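Long-range contact in alkyl hydroperoxide reductase, C subunit (Enterococcus faecalis, PDB 5Y63), which probably reduces hydrogen peroxide and organic hydroperoxides to water and alcohols, protecting the cell against oxidative stress: residues F48-A52 with M128-A132. Sequence-based numbering, arbitrary orientation.
Sequences FFYPA and MAYRA
Arg131 sets CG beside its own backbone N and anti to the carbonyl carbon (chi1 -65°), and from there its chain runs extended to NE. Although CB points away from 48-52, the end of the chain comes back, and the turn about CD-NE (chi4 -76°) helps set one face of the guanidinium against the proline ring, with Pro51 CD 3.3 Å from Arg131 NH1 and displaced toward the rim of the group; the two side chains cross at about a right angle. Phe49 makes a similar first turn, which leads its ring past Ala129, where CD2 lies 3.8 Å from Ala129 CB, and on to Phe119 and Val121.

The backbones run antiparallel, as neighbouring strands of the thioredoxin-fold sheet. Phe49 N donates to Ala132 O at 2.8 Å, bent to 133° at the hydrogen. At the next positions the pairing is less regular: Arg131 is the centre of an inverse gamma turn, and Pro51 has no N-H to offer. Instead, Pro51 CA approaches Ala129 O at 3.2 Å in a CA-H...O contact, and one water bridges the chains, donating to Pro51 O and accepting from Ala129 N. Beyond it, Met128 SD lies 4.0 Å from Ala52 CB; Ala52 packs on Tyr88 and Met128 on Ser86 of a neighbouring subunit.

Both Pro51 and Arg131 touch Cys58, the predicted peroxidatic cysteine, consistent with the proline and arginine that line the active site in peroxiredoxins. A salt bridge from Arg131 NH1 to Glu61 OE1, together with Pro51 against one face, probably holds this positive charge steady beside the reactive sulfur.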
loop_
_atom_site.group_PDB
_atom_site.type_symbol
_atom_site.label_atom_id
_atom_site.label_comp_id
_atom_site.label_asym_id
_atom_site.label_seq_id
_atom_site.Cartn_x
_atom_site.Cartn_y
_atom_site.Cartn_z
ATOM N N PHE A 48 -40.817 8.056 8.610
ATOM C CA PHE A 48 -41.353 7.054 9.523
ATOM C C PHE A 48 -41.058 5.654 8.989
ATOM O O PHE A 48 -41.862 5.061 8.267
ATOM C CB PHE A 48 -42.857 7.268 9.710
ATOM C CG PHE A 48 -43.433 6.531 10.884
ATOM C CD1 PHE A 48 -43.388 7.090 12.153
ATOM C CD2 PHE A 48 -44.026 5.286 10.722
ATOM C CE1 PHE A 48 -43.918 6.418 13.240
ATOM C CE2 PHE A 48 -44.559 4.611 11.803
ATOM C CZ PHE A 48 -44.506 5.179 13.064
ATOM N N PHE A 49 -39.884 5.140 9.345
ATOM C CA PHE A 49 -39.461 3.810 8.917
ATOM C C PHE A 49 -40.230 2.729 9.666
ATOM O O PHE A 49 -40.499 2.870 10.858
ATOM C CB PHE A 49 -37.966 3.623 9.157
ATOM C CG PHE A 49 -37.101 4.357 8.186
ATOM C CD1 PHE A 49 -36.694 5.655 8.441
ATOM C CD2 PHE A 49 -36.679 3.742 7.019
ATOM C CE1 PHE A 49 -35.886 6.331 7.545
ATOM C CE2 PHE A 49 -35.872 4.409 6.120
ATOM C CZ PHE A 49 -35.476 5.706 6.382
ATOM N N TYR A 50 -40.573 1.651 8.963
ATOM C CA TYR A 50 -41.224 0.493 9.580
ATOM C C TYR A 50 -40.838 -0.795 8.836
ATOM O O TYR A 50 -40.538 -0.748 7.643
ATOM C CB TYR A 50 -42.747 0.681 9.611
ATOM C CG TYR A 50 -43.387 0.689 8.244
ATOM C CD1 TYR A 50 -43.372 1.831 7.456
ATOM C CD2 TYR A 50 -43.999 -0.450 7.736
ATOM C CE1 TYR A 50 -43.945 1.840 6.199
ATOM C CE2 TYR A 50 -44.575 -0.455 6.481
ATOM C CZ TYR A 50 -44.549 0.694 5.715
ATOM O OH TYR A 50 -45.118 0.698 4.465
ATOM N N PRO A 51 -40.849 -1.947 9.535
ATOM C CA PRO A 51 -40.275 -3.182 8.982
ATOM C C PRO A 51 -40.940 -3.751 7.729
ATOM O O PRO A 51 -40.259 -3.955 6.725
ATOM C CB PRO A 51 -40.387 -4.181 10.143
ATOM C CG PRO A 51 -40.523 -3.343 11.365
ATOM C CD PRO A 51 -41.298 -2.142 10.925
ATOM N N ALA A 52 -42.243 -4.021 7.782
ATOM C CA ALA A 52 -42.892 -4.772 6.703
ATOM C C ALA A 52 -44.373 -4.458 6.514
ATOM O O ALA A 52 -45.101 -4.226 7.479
ATOM C CB ALA A 52 -42.710 -6.265 6.939
ATOM N N MET A 128 -34.970 -5.557 6.304
ATOM C CA MET A 128 -36.077 -4.665 6.635
ATOM C C MET A 128 -35.606 -3.501 7.499
ATOM O O MET A 128 -34.611 -3.606 8.220
ATOM C CB MET A 128 -37.163 -5.438 7.374
ATOM C CG MET A 128 -37.794 -6.547 6.553
ATOM S SD MET A 128 -38.941 -7.522 7.536
ATOM C CE MET A 128 -39.361 -8.809 6.361
ATOM N N ALA A 129 -36.334 -2.392 7.423
ATOM C CA ALA A 129 -36.008 -1.209 8.203
ATOM C C ALA A 129 -36.451 -1.380 9.657
ATOM O O ALA A 129 -37.459 -2.033 9.944
ATOM C CB ALA A 129 -36.653 0.024 7.594
ATOM N N TYR A 130 -35.679 -0.800 10.568
ATOM C CA TYR A 130 -36.053 -0.754 11.973
ATOM C C TYR A 130 -37.203 0.229 12.170
ATOM O O TYR A 130 -37.561 0.970 11.254
ATOM C CB TYR A 130 -34.849 -0.355 12.838
ATOM C CG TYR A 130 -33.957 -1.520 13.203
ATOM C CD1 TYR A 130 -34.378 -2.470 14.127
ATOM C CD2 TYR A 130 -32.697 -1.677 12.628
ATOM C CE1 TYR A 130 -33.577 -3.541 14.472
ATOM C CE2 TYR A 130 -31.887 -2.748 12.968
ATOM C CZ TYR A 130 -32.333 -3.674 13.889
ATOM O OH TYR A 130 -31.533 -4.736 14.229
ATOM N N ARG A 131 -37.790 0.217 13.364
ATOM C CA ARG A 131 -38.829 1.179 13.716
ATOM C C ARG A 131 -38.178 2.502 14.081
ATOM O O ARG A 131 -38.035 2.844 15.255
ATOM C CB ARG A 131 -39.693 0.654 14.859
ATOM C CG ARG A 131 -40.482 -0.571 14.457
ATOM C CD ARG A 131 -41.522 -0.969 15.485
ATOM N NE ARG A 131 -42.046 -2.291 15.160
ATOM C CZ ARG A 131 -42.923 -2.547 14.192
ATOM N NH1 ARG A 131 -43.422 -1.574 13.433
ATOM N NH2 ARG A 131 -43.311 -3.799 13.983
ATOM N N ALA A 132 -37.780 3.234 13.049
ATOM C CA ALA A 132 -37.065 4.483 13.214
ATOM C C ALA A 132 -37.904 5.671 12.756
ATOM O O ALA A 132 -38.725 5.559 11.840
ATOM C CB ALA A 132 -35.753 4.438 12.450
HETATM O O HOH W 1 -38.496 -1.969 5.951
#